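Local coordinates for protein glycerate dehydrogenase/glyoxylate reductase (Thermus thermophilus, PDB 2CUK) that probably reduces glyoxylate and hydroxypyruvate using NAD(P)H, as a D-2-hydroxyacid dehydrogenase, at residues 32-37 against 56-61; 3-8 against 46-51; 69-74 against 89-94; 95-100 against 287-292. All blocks are in the same frame, centred on the assembly; numbering follows the deposited sequence.

Contact 1 of 4, residues 32-37 against 56-61; sequences LPKAEL and DAEVMD
Lys34 reaches from the first turn of helix 34-41 to two acids at the start of helix 57-62. The two helices meet in the flavodoxin-like substrate-binding domain of this dehydrogenase family. The polar part is a salt-bridge network. The lysine chain is fully extended, with CG anti to the backbone N (chi1 -177°), and this carries NZ across to the acids. Asp56 OD2 takes NZ of Lys34 at 2.8 Å on its syn lone pair. Glu58 OE1 is a second, weaker partner, 3.3 Å from Lys34 NZ. Asp56 also caps its own helix. Its OD1 accepts from Val59 N at 3.1 Å, with an N-H...O angle of 168°. One carboxylate thus serves as N-cap and as salt-bridge partner. With an alanine here, the helix N-terminus would probably lose its side-chain cap, and Lys34 the shorter of its two salt bridges in this contact. The apolar part lies deeper. Leu37 and Val59 are both buried and their side chains stand nearly perpendicular. Leu38 and Val41 of helix 34-41 also pack on Val59. The Leu37 branch that touches is CD2, 4.1 Å from Val59 CG2.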
loop_
_atom_site.group_PDB
_atom_site.type_symbol
_atom_site.label_atom_id
_atom_site.label_comp_id
_atom_site.label_asym_id
_atom_site.label_seq_id
_atom_site.Cartn_x
_atom_site.Cartn_y
_atom_site.Cartn_z
ATOM N N LEU A 32 -10.924 18.042 23.932
ATOM C CA LEU A 32 -11.767 19.206 24.200
ATOM C C LEU A 32 -12.938 18.758 25.075
ATOM O O LEU A 32 -14.000 18.391 24.569
ATOM C CB LEU A 32 -12.299 19.814 22.898
ATOM C CG LEU A 32 -13.195 21.049 23.065
ATOM C CD1 LEU A 32 -12.450 22.122 23.848
ATOM C CD2 LEU A 32 -13.618 21.575 21.701
ATOM N N PRO A 33 -12.747 18.765 26.403
ATOM C CA PRO A 33 -13.794 18.358 27.346
ATOM C C PRO A 33 -15.088 19.123 27.090
ATOM O O PRO A 33 -15.060 20.324 26.817
ATOM C CB PRO A 33 -13.178 18.690 28.702
ATOM C CG PRO A 33 -11.719 18.451 28.466
ATOM C CD PRO A 33 -11.505 19.110 27.121
ATOM N N LYS A 34 -16.219 18.429 27.174
ATOM C CA LYS A 34 -17.511 19.065 26.940
ATOM C C LYS A 34 -17.671 20.319 27.788
ATOM O O LYS A 34 -18.344 21.267 27.386
ATOM C CB LYS A 34 -18.657 18.095 27.237
ATOM C CG LYS A 34 -20.032 18.681 26.942
ATOM C CD LYS A 34 -21.134 17.649 27.100
ATOM C CE LYS A 34 -22.491 18.256 26.781
ATOM N NZ LYS A 34 -23.591 17.257 26.896
ATOM N N ALA A 35 -17.044 20.323 28.960
ATOM C CA ALA A 35 -17.119 21.469 29.854
ATOM C C ALA A 35 -16.481 22.690 29.201
ATOM O O ALA A 35 -17.023 23.792 29.274
ATOM C CB ALA A 35 -16.423 21.151 31.171
ATOM N N GLU A 36 -15.334 22.493 28.558
ATOM C CA GLU A 36 -14.643 23.596 27.898
ATOM C C GLU A 36 -15.327 24.003 26.596
ATOM O O GLU A 36 -15.229 25.154 26.167
ATOM C CB GLU A 36 -13.181 23.233 27.623
ATOM C CG GLU A 36 -12.432 24.299 26.831
ATOM C CD GLU A 36 -10.930 24.081 26.814
ATOM O OE1 GLU A 36 -10.491 22.942 26.541
ATOM O OE2 GLU A 36 -10.188 25.055 27.068
ATOM N N LEU A 37 -16.010 23.058 25.960
ATOM C CA LEU A 37 -16.716 23.357 24.721
ATOM C C LEU A 37 -17.874 24.297 25.045
ATOM O O LEU A 37 -18.093 25.294 24.357
ATOM C CB LEU A 37 -17.260 22.078 24.087
ATOM C CG LEU A 37 -18.191 22.284 22.890
ATOM C CD1 LEU A 37 -17.473 23.057 21.798
ATOM C CD2 LEU A 37 -18.661 20.937 22.378
ATOM N N ASP A 56 -24.809 18.446 20.906
ATOM C CA ASP A 56 -26.196 18.171 21.273
ATOM C C ASP A 56 -26.984 19.440 21.586
ATOM O O ASP A 56 -26.487 20.554 21.412
ATOM C CB ASP A 56 -26.243 17.231 22.482
ATOM C CG ASP A 56 -25.378 17.713 23.632
ATOM O OD1 ASP A 56 -25.192 18.940 23.772
ATOM O OD2 ASP A 56 -24.890 16.860 24.403
ATOM N N ALA A 57 -28.217 19.261 22.056
ATOM C CA ALA A 57 -29.085 20.385 22.392
ATOM C C ALA A 57 -28.453 21.307 23.431
ATOM O O ALA A 57 -28.539 22.532 23.318
ATOM C CB ALA A 57 -30.428 19.872 22.901
ATOM N N GLU A 58 -27.814 20.724 24.441
ATOM C CA GLU A 58 -27.182 21.518 25.490
ATOM C C GLU A 58 -26.187 22.510 24.895
ATOM O O GLU A 58 -26.225 23.698 25.208
ATOM C CB GLU A 58 -26.457 20.615 26.492
ATOM C CG GLU A 58 -26.041 21.341 27.764
ATOM C CD GLU A 58 -25.209 20.479 28.694
ATOM O OE1 GLU A 58 -25.426 19.247 28.727
ATOM O OE2 GLU A 58 -24.345 21.038 29.402
ATOM N N VAL A 59 -25.295 22.016 24.041
ATOM C CA VAL A 59 -24.295 22.871 23.408
ATOM C C VAL A 59 -24.975 23.980 22.613
ATOM O O VAL A 59 -24.544 25.135 22.639
ATOM C CB VAL A 59 -23.388 22.062 22.447
ATOM C CG1 VAL A 59 -22.349 22.980 21.816
ATOM C CG2 VAL A 59 -22.709 20.930 23.201
ATOM N N MET A 60 -26.038 23.617 21.903
ATOM C CA MET A 60 -26.780 24.576 21.097
ATOM C C MET A 60 -27.433 25.655 21.958
ATOM O O MET A 60 -27.351 26.844 21.639
ATOM C CB MET A 60 -27.834 23.847 20.258
ATOM C CG MET A 60 -27.240 23.077 19.088
ATOM S SD MET A 60 -28.452 22.150 18.139
ATOM C CE MET A 60 -27.658 20.545 18.040
ATOM N N ASP A 61 -28.077 25.246 23.047
ATOM C CA ASP A 61 -28.718 26.208 23.940
ATOM C C ASP A 61 -27.660 27.105 24.572
ATOM O O ASP A 61 -27.859 28.309 24.720
ATOM C CB ASP A 61 -29.504 25.489 25.041
ATOM C CG ASP A 61 -30.662 24.683 24.495
ATOM O OD1 ASP A 61 -31.433 25.229 23.674
ATOM O OD2 ASP A 61 -30.806 23.508 24.893
#

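Contact 2 of 4, residues 3-8 against 46-51; sequences VLVTRT and GLIPTV
Arg7 folds back over Thr50 just beyond the ends of two paired strands. Its CB lies 4.0 Å from Thr50 CG2. CG comes closer, 3.7 Å from the same methyl, with the arginine chain running roughly square to the threonine side chain. The chain then bends at chi2 (-67°) and turns the guanidinium back over the threonine. Thr50 OG1 sits 4.0 Å above one face of that group, toward its rim. At the tip, NH1 donates to Thr6 O at 2.8 Å, from above the carbonyl plane. NH1 also forms a salt bridge with Asp53, whose carboxylate accepts from Thr6 OG1 and Thr50 OG1 as well. Replacing Arg7 by an alanine would probably leave Asp53 without this cationic mate and take away the arginine's packing on the Thr50 methyl. Behind this loop cluster, strands 2-5 and 46-48 run parallel in the five-stranded sheet of the flavodoxin-like domain. Leu4 N donates to Gly46 O, Ile48 N to Leu4 O at 2.9 Å, and Thr6 N to Ile48 O. On one face Leu4 and Leu47 lie side by side, and Leu47 CD1 is 3.9 Å from Leu4 CB. Val5 and Ile48 do the same on the opposite face, where Ile48 CD1 is 4.1 Å from Val5 CG2. Leu297 of helix 283-301 packs on Val3 and Ile48.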
loop_
_atom_site.group_PDB
_atom_site.type_symbol
_atom_site.label_atom_id
_atom_site.label_comp_id
_atom_site.label_asym_id
_atom_site.label_seq_id
_atom_site.Cartn_x
_atom_site.Cartn_y
_atom_site.Cartn_z
ATOM N N VAL A 3 -16.168 32.839 15.662
ATOM C CA VAL A 3 -16.340 31.476 15.171
ATOM C C VAL A 3 -15.448 30.538 15.978
ATOM O O VAL A 3 -14.274 30.831 16.210
ATOM C CB VAL A 3 -15.961 31.360 13.673
ATOM C CG1 VAL A 3 -16.040 29.902 13.222
ATOM C CG2 VAL A 3 -16.896 32.218 12.834
ATOM N N LEU A 4 -16.011 29.414 16.410
ATOM C CA LEU A 4 -15.260 28.439 17.185
ATOM C C LEU A 4 -14.947 27.187 16.367
ATOM O O LEU A 4 -15.846 26.547 15.820
ATOM C CB LEU A 4 -16.036 28.045 18.443
ATOM C CG LEU A 4 -15.395 26.964 19.319
ATOM C CD1 LEU A 4 -14.022 27.427 19.788
ATOM C CD2 LEU A 4 -16.290 26.669 20.505
ATOM N N VAL A 5 -13.661 26.859 16.284
ATOM C CA VAL A 5 -13.195 25.680 15.564
ATOM C C VAL A 5 -12.623 24.783 16.658
ATOM O O VAL A 5 -11.636 25.133 17.305
ATOM C CB VAL A 5 -12.095 26.044 14.546
ATOM C CG1 VAL A 5 -11.779 24.841 13.668
ATOM C CG2 VAL A 5 -12.545 27.225 13.696
ATOM N N THR A 6 -13.258 23.632 16.862
ATOM C CA THR A 6 -12.866 22.701 17.915
ATOM C C THR A 6 -11.482 22.064 17.828
ATOM O O THR A 6 -11.014 21.482 18.805
ATOM C CB THR A 6 -13.905 21.580 18.057
ATOM O OG1 THR A 6 -13.959 20.820 16.843
ATOM C CG2 THR A 6 -15.285 22.177 18.344
ATOM N N ARG A 7 -10.832 22.165 16.673
ATOM C CA ARG A 7 -9.495 21.593 16.500
ATOM C C ARG A 7 -8.690 22.406 15.495
ATOM O O ARG A 7 -9.257 23.099 14.652
ATOM C CB ARG A 7 -9.584 20.148 15.994
ATOM C CG ARG A 7 -10.269 19.170 16.927
ATOM C CD ARG A 7 -9.474 18.926 18.203
ATOM N NE ARG A 7 -10.073 17.850 18.988
ATOM C CZ ARG A 7 -11.297 17.893 19.507
ATOM N NH1 ARG A 7 -12.057 18.969 19.334
ATOM N NH2 ARG A 7 -11.774 16.851 20.176
ATOM N N THR A 8 -7.366 22.319 15.582
ATOM C CA THR A 8 -6.510 23.031 14.642
ATOM C C THR A 8 -6.629 22.332 13.290
ATOM O O THR A 8 -6.714 21.104 13.224
ATOM C CB THR A 8 -5.044 23.020 15.097
ATOM O OG1 THR A 8 -4.649 21.678 15.402
ATOM C CG2 THR A 8 -4.866 23.889 16.333
ATOM N N GLY A 46 -20.738 31.081 14.738
ATOM C CA GLY A 46 -20.420 29.965 13.861
ATOM C C GLY A 46 -19.607 28.895 14.569
ATOM O O GLY A 46 -18.826 29.200 15.470
ATOM N N LEU A 47 -19.785 27.641 14.165
ATOM C CA LEU A 47 -19.059 26.533 14.783
ATOM C C LEU A 47 -18.609 25.491 13.765
ATOM O O LEU A 47 -19.386 25.083 12.901
ATOM C CB LEU A 47 -19.936 25.846 15.836
ATOM C CG LEU A 47 -19.348 24.603 16.513
ATOM C CD1 LEU A 47 -18.217 25.016 17.440
ATOM C CD2 LEU A 47 -20.428 23.866 17.291
ATOM N N ILE A 48 -17.347 25.074 13.873
ATOM C CA ILE A 48 -16.791 24.046 12.992
ATOM C C ILE A 48 -16.254 22.942 13.896
ATOM O O ILE A 48 -15.126 23.019 14.383
ATOM C CB ILE A 48 -15.632 24.580 12.131
ATOM C CG1 ILE A 48 -16.117 25.737 11.257
ATOM C CG2 ILE A 48 -15.083 23.450 11.256
ATOM C CD1 ILE A 48 -15.010 26.458 10.525
ATOM N N PRO A 49 -17.065 21.900 14.142
ATOM C CA PRO A 49 -16.674 20.778 14.996
ATOM C C PRO A 49 -16.100 19.612 14.208
ATOM O O PRO A 49 -16.038 19.654 12.975
ATOM C CB PRO A 49 -17.986 20.405 15.662
ATOM C CG PRO A 49 -18.942 20.525 14.504
ATOM C CD PRO A 49 -18.494 21.804 13.785
ATOM N N THR A 50 -15.686 18.578 14.940
ATOM C CA THR A 50 -15.138 17.355 14.360
ATOM C C THR A 50 -15.974 16.192 14.886
ATOM O O THR A 50 -16.858 16.389 15.722
ATOM C CB THR A 50 -13.660 17.115 14.773
ATOM O OG1 THR A 50 -13.578 16.930 16.192
ATOM C CG2 THR A 50 -12.786 18.288 14.360
ATOM N N VAL A 51 -15.697 14.987 14.396
ATOM C CA VAL A 51 -16.429 13.803 14.832
ATOM C C VAL A 51 -16.225 13.507 16.319
ATOM O O VAL A 51 -16.990 12.745 16.912
ATOM C CB VAL A 51 -16.006 12.548 14.022
ATOM C CG1 VAL A 51 -16.420 12.705 12.565
ATOM C CG2 VAL A 51 -14.500 12.338 14.129
#

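Contact 3 of 4, residues 69-74 against 89-94; sequences IACYSV and IRVTHT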
loop_
_atom_site.group_PDB
_atom_site.type_symbol
_atom_site.label_atom_id
_atom_site.label_comp_id
_atom_site.label_asym_id
_atom_site.label_seq_id
_atom_site.Cartn_x
_atom_site.Cartn_y
_atom_site.Cartn_z
ATOM N N ILE A 69 -23.595 25.267 11.959
ATOM C CA ILE A 69 -22.676 24.241 12.418
ATOM C C ILE A 69 -22.105 23.644 11.134
ATOM O O ILE A 69 -22.742 22.806 10.492
ATOM C CB ILE A 69 -23.401 23.135 13.218
ATOM C CG1 ILE A 69 -24.032 23.729 14.481
ATOM C CG2 ILE A 69 -22.414 22.034 13.594
ATOM C CD1 ILE A 69 -24.826 22.725 15.291
ATOM N N ALA A 70 -20.924 24.110 10.741
ATOM C CA ALA A 70 -20.269 23.620 9.534
ATOM C C ALA A 70 -19.319 22.499 9.928
ATOM O O ALA A 70 -18.176 22.739 10.329
ATOM C CB ALA A 70 -19.504 24.751 8.849
ATOM N N CYS A 71 -19.807 21.271 9.812
ATOM C CA CYS A 71 -19.034 20.090 10.170
ATOM C C CYS A 71 -17.788 19.852 9.339
ATOM O O CYS A 71 -17.814 19.946 8.114
ATOM C CB CYS A 71 -19.915 18.842 10.091
ATOM S SG CYS A 71 -21.264 18.839 11.274
ATOM N N TYR A 72 -16.699 19.533 10.029
ATOM C CA TYR A 72 -15.436 19.227 9.381
ATOM C C TYR A 72 -15.453 17.705 9.250
ATOM O O TYR A 72 -14.693 17.004 9.917
ATOM C CB TYR A 72 -14.260 19.679 10.261
ATOM C CG TYR A 72 -12.897 19.490 9.621
ATOM C CD1 TYR A 72 -12.502 20.265 8.530
ATOM C CD2 TYR A 72 -12.015 18.515 10.090
ATOM C CE1 TYR A 72 -11.260 20.073 7.918
ATOM C CE2 TYR A 72 -10.771 18.308 9.482
ATOM C CZ TYR A 72 -10.401 19.088 8.399
ATOM O OH TYR A 72 -9.182 18.874 7.791
ATOM N N SER A 73 -16.353 17.209 8.403
ATOM C CA SER A 73 -16.518 15.778 8.162
ATOM C C SER A 73 -17.711 15.546 7.236
ATOM O O SER A 73 -18.504 16.460 7.001
ATOM C CB SER A 73 -16.761 15.040 9.481
ATOM O OG SER A 73 -17.913 15.539 10.149
ATOM N N VAL A 74 -17.825 14.332 6.701
ATOM C CA VAL A 74 -18.940 13.984 5.828
ATOM C C VAL A 74 -20.078 13.452 6.699
ATOM O O VAL A 74 -21.248 13.752 6.464
ATOM C CB VAL A 74 -18.541 12.913 4.772
ATOM C CG1 VAL A 74 -17.976 11.676 5.453
ATOM C CG2 VAL A 74 -19.759 12.540 3.932
ATOM N N ILE A 89 -30.888 26.508 13.395
ATOM C CA ILE A 89 -29.454 26.486 13.136
ATOM C C ILE A 89 -29.200 25.653 11.888
ATOM O O ILE A 89 -29.758 24.563 11.741
ATOM C CB ILE A 89 -28.686 25.859 14.316
ATOM C CG1 ILE A 89 -28.967 26.651 15.597
ATOM C CG2 ILE A 89 -27.193 25.834 14.012
ATOM C CD1 ILE A 89 -28.390 26.024 16.858
ATOM N N ARG A 90 -28.373 26.161 10.980
ATOM C CA ARG A 90 -28.068 25.415 9.764
ATOM C C ARG A 90 -26.948 24.422 10.049
ATOM O O ARG A 90 -26.074 24.683 10.872
ATOM C CB ARG A 90 -27.635 26.356 8.632
ATOM C CG ARG A 90 -28.675 27.395 8.231
ATOM C CD ARG A 90 -30.030 26.760 7.946
ATOM N NE ARG A 90 -30.001 25.834 6.817
ATOM C CZ ARG A 90 -29.863 26.198 5.546
ATOM N NH1 ARG A 90 -29.737 27.478 5.225
ATOM N NH2 ARG A 90 -29.868 25.278 4.592
ATOM N N VAL A 91 -26.984 23.278 9.376
ATOM C CA VAL A 91 -25.949 22.269 9.558
ATOM C C VAL A 91 -25.452 21.823 8.195
ATOM O O VAL A 91 -26.245 21.465 7.319
ATOM C CB VAL A 91 -26.472 21.039 10.347
ATOM C CG1 VAL A 91 -25.369 19.996 10.484
ATOM C CG2 VAL A 91 -26.945 21.472 11.729
ATOM N N THR A 92 -24.136 21.864 8.014
ATOM C CA THR A 92 -23.523 21.463 6.754
ATOM C C THR A 92 -22.402 20.462 6.999
ATOM O O THR A 92 -21.982 20.255 8.138
ATOM C CB THR A 92 -22.927 22.679 6.007
ATOM O OG1 THR A 92 -21.893 23.272 6.804
ATOM C CG2 THR A 92 -24.007 23.716 5.730
ATOM N N HIS A 93 -21.927 19.843 5.923
ATOM C CA HIS A 93 -20.840 18.879 6.021
ATOM C C HIS A 93 -19.933 18.998 4.800
ATOM O O HIS A 93 -20.094 19.910 3.992
ATOM C CB HIS A 93 -21.383 17.448 6.155
ATOM C CG HIS A 93 -22.182 16.981 4.978
ATOM N ND1 HIS A 93 -22.269 15.651 4.624
ATOM C CD2 HIS A 93 -22.947 17.657 4.089
ATOM C CE1 HIS A 93 -23.051 15.528 3.567
ATOM N NE2 HIS A 93 -23.476 16.732 3.222
ATOM N N THR A 94 -18.987 18.077 4.659
ATOM C CA THR A 94 -18.050 18.122 3.539
ATOM C C THR A 94 -18.085 16.857 2.675
ATOM O O THR A 94 -17.133 16.080 2.665
ATOM C CB THR A 94 -16.611 18.331 4.059
ATOM O OG1 THR A 94 -16.211 17.193 4.837
ATOM C CG2 THR A 94 -16.539 19.583 4.933
HETATM O O HOH W 1 -19.472 21.835 6.335
#
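Ile69 and Ile89 meet in the tightly packed part of this contact. Ile69 CG1 lies 3.8 Å from Ile89 CG2. Val91 packs on the same face of the sheet, with CG2 turned to Ile69 CB. Ala84 of helix 81-85 packs on Ile89 and Val91 and covers this side. On the other face Thr92 OG1 lies 3.5 Å from Ala70 CB. Backbone bonds hold the two strands together. Ile69 N donates to Arg90 O, Thr92 N to Ile69 O, and Cys71 N to Thr92 O. This is the parallel pairing of a beta-alpha-beta crossover: strand 68-70, helix 81-85, strand 90-92. Strand 90-92 is the outermost of the five strands on its side, and Val310 and Val311 of the C-terminal end bond to the backbone of Val91. Past the strands, Tyr72 is the centre of an inverse gamma turn. A water bridges the segments beside Cys71, donating to Cys71 O at 3.1 Å and lying 2.9 Å from Thr92 OG1. Beyond the turn Thr94 N donates to Ser73 O at 2.9 Å, while Thr94 CG2 is turned to Cys71 O, 3.4 Å away. In contrast to the apolar packing at Ile69, Ile89 and Val91, the end at Val74 and His93 is more open to solvent and is held mainly by polar bonds. A bond from ND1 to Val74 O limits the turning of the His93 ring. With chi1 63°, CG stands between the backbone N and the carbonyl carbon, and ND1 points at Val74 O, 2.8 Å away. That oxygen lies near the ring plane and accepts in its own carbonyl plane, on a lone pair, with an N-H...O angle of 161°.

Contact 4 of 4, residues 95-100 against 287-292; sequences PGVLTE and ERMAEV
Val97 sets its two methyls against one side of helix 283-301, and it has the most surface buried by the contact. CG1 stands anti to the backbone N (chi1 179°) and meets two neighbouring residues of the helix. It lies 3.4 Å from Arg288 CG and 3.5 Å from Met289 CG. CG2 turns to the next helical turn and meets Val292 CG2 at 3.7 Å. The Val97 and Val292 side chains run antiparallel past one another, while the arginine chain passes nearly perpendicular to Val97. Met289 is buried and has the next most surface hidden here. Its CG touches Val97, and its SD lies 4.3 Å from Leu98 CD2. Tyr72 packs on Met289 as well. Segment 95-100 leads out of the sheet domain into helix 99-114, which, as in relatives, probably carries the chain on to the NAD-binding domain, so the contact is likely to lie at the junction of the two. A type I turn from Gly96 to Thr99 leads into the helix, with Leu98 at the N-cap. Gly96 O accepts from both Thr99 N and Thr99 OG1, the hydroxyl at 3.0 Å, and both donors come from the same face of the carbonyl plane. Arg288 contributes the aliphatic part of its chain to Val97. Its guanidinium folds over Val292, whose CG2 lies 3.7 Å above the centre of one face. At the edge of that group Glu291 OE1 lies in plane, 3.2 Å from Arg288 NH1, in a salt bridge.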
loop_
_atom_site.group_PDB
_atom_site.type_symbol
_atom_site.label_atom_id
_atom_site.label_comp_id
_atom_site.label_asym_id
_atom_site.label_seq_id
_atom_site.Cartn_x
_atom_site.Cartn_y
_atom_site.Cartn_z
ATOM N N PRO A 95 -19.182 16.645 1.929
ATOM C CA PRO A 95 -19.328 15.468 1.066
ATOM C C PRO A 95 -18.443 15.493 -0.180
ATOM O O PRO A 95 -18.136 16.564 -0.711
ATOM C CB PRO A 95 -20.809 15.492 0.714
ATOM C CG PRO A 95 -21.084 16.966 0.616
ATOM C CD PRO A 95 -20.378 17.505 1.845
ATOM N N GLY A 96 -18.038 14.304 -0.628
ATOM C CA GLY A 96 -17.208 14.171 -1.814
ATOM C C GLY A 96 -15.702 14.279 -1.621
ATOM O O GLY A 96 -14.934 13.478 -2.157
ATOM N N VAL A 97 -15.287 15.271 -0.846
ATOM C CA VAL A 97 -13.883 15.566 -0.576
ATOM C C VAL A 97 -12.929 14.451 -0.133
ATOM O O VAL A 97 -11.775 14.415 -0.570
ATOM C CB VAL A 97 -13.794 16.715 0.453
ATOM C CG1 VAL A 97 -12.343 17.024 0.782
ATOM C CG2 VAL A 97 -14.498 17.954 -0.105
ATOM N N LEU A 98 -13.383 13.543 0.724
ATOM C CA LEU A 98 -12.495 12.489 1.214
ATOM C C LEU A 98 -12.647 11.118 0.560
ATOM O O LEU A 98 -12.095 10.131 1.051
ATOM C CB LEU A 98 -12.658 12.350 2.733
ATOM C CG LEU A 98 -14.075 12.151 3.287
ATOM C CD1 LEU A 98 -14.639 10.819 2.840
ATOM C CD2 LEU A 98 -14.033 12.214 4.811
ATOM N N THR A 99 -13.374 11.057 -0.552
ATOM C CA THR A 99 -13.611 9.792 -1.245
ATOM C C THR A 99 -12.342 9.089 -1.730
ATOM O O THR A 99 -12.059 7.958 -1.326
ATOM C CB THR A 99 -14.552 9.999 -2.452
ATOM O OG1 THR A 99 -15.774 10.603 -2.004
ATOM C CG2 THR A 99 -14.872 8.669 -3.109
ATOM N N GLU A 100 -11.587 9.762 -2.594
ATOM C CA GLU A 100 -10.356 9.210 -3.151
ATOM C C GLU A 100 -9.327 8.831 -2.097
ATOM O O GLU A 100 -8.669 7.793 -2.205
ATOM C CB GLU A 100 -9.733 10.211 -4.123
ATOM C CG GLU A 100 -10.607 10.522 -5.325
ATOM C CD GLU A 100 -10.907 9.286 -6.142
ATOM O OE1 GLU A 100 -9.946 8.587 -6.529
ATOM O OE2 GLU A 100 -12.098 9.014 -6.400
ATOM N N GLU A 287 -7.057 19.765 3.813
ATOM C CA GLU A 287 -7.082 21.206 3.578
ATOM C C GLU A 287 -8.354 21.532 2.804
ATOM O O GLU A 287 -9.001 22.551 3.045
ATOM C CB GLU A 287 -5.853 21.651 2.778
ATOM C CG GLU A 287 -4.524 21.307 3.444
ATOM C CD GLU A 287 -3.319 21.861 2.693
ATOM O OE1 GLU A 287 -3.369 21.936 1.450
ATOM O OE2 GLU A 287 -2.311 22.207 3.345
ATOM N N ARG A 288 -8.711 20.648 1.879
ATOM C CA ARG A 288 -9.909 20.815 1.070
ATOM C C ARG A 288 -11.146 20.757 1.965
ATOM O O ARG A 288 -12.095 21.517 1.778
ATOM C CB ARG A 288 -9.960 19.727 -0.012
ATOM C CG ARG A 288 -11.209 19.743 -0.885
ATOM C CD ARG A 288 -11.409 21.081 -1.580
ATOM N NE ARG A 288 -12.636 21.088 -2.374
ATOM C CZ ARG A 288 -13.240 22.188 -2.810
ATOM N NH1 ARG A 288 -12.734 23.382 -2.529
ATOM N NH2 ARG A 288 -14.358 22.095 -3.516
ATOM N N MET A 289 -11.130 19.858 2.944
ATOM C CA MET A 289 -12.243 19.737 3.872
ATOM C C MET A 289 -12.435 21.054 4.617
ATOM O O MET A 289 -13.562 21.459 4.898
ATOM C CB MET A 289 -11.988 18.604 4.870
ATOM C CG MET A 289 -12.246 17.208 4.302
ATOM S SD MET A 289 -11.769 15.870 5.419
ATOM C CE MET A 289 -12.853 16.190 6.833
ATOM N N ALA A 290 -11.324 21.716 4.932
ATOM C CA ALA A 290 -11.365 22.991 5.639
ATOM C C ALA A 290 -11.990 24.067 4.752
ATOM O O ALA A 290 -12.811 24.855 5.217
ATOM C CB ALA A 290 -9.954 23.407 6.059
ATOM N N GLU A 291 -11.602 24.093 3.479
ATOM C CA GLU A 291 -12.137 25.070 2.536
ATOM C C GLU A 291 -13.649 24.923 2.394
ATOM O O GLU A 291 -14.376 25.913 2.359
ATOM C CB GLU A 291 -11.510 24.896 1.149
ATOM C CG GLU A 291 -9.997 24.892 1.110
ATOM C CD GLU A 291 -9.464 24.726 -0.305
ATOM O OE1 GLU A 291 -9.969 23.847 -1.044
ATOM O OE2 GLU A 291 -8.538 25.473 -0.678
ATOM N N VAL A 292 -14.112 23.679 2.298
ATOM C CA VAL A 292 -15.535 23.404 2.144
ATOM C C VAL A 292 -16.330 23.789 3.389
ATOM O O VAL A 292 -17.424 24.347 3.285
ATOM C CB VAL A 292 -15.773 21.914 1.798
ATOM C CG1 VAL A 292 -17.262 21.613 1.746
ATOM C CG2 VAL A 292 -15.133 21.594 0.447
#

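In the fold
Contacts 1, 2 and 3 belong to one domain, built on the five-stranded parallel sheet. Contacts 2 and 3 are neighbours in it, with centres about 10 Å apart. Strands 46-48 and 68-70 and the residues just after them join the two by probable backbone hydrogen bonds. Contact 1 joins helices 34-41 and 57-62, with Leu37 packing on Leu4 of the sheet; its centre is about 12 Å from that of contact 2. Along the chain contacts 1 and 2 alternate their segments, whereas contacts 3 and 4 follow in series. Contacts 3 and 4, centres about 12 Å apart, touch through Tyr72 and Thr94. In contact 4 helix 283-301 returns to the first domain beside the start of helix 99-114, consistent with a two-domain enzyme with a cleft between.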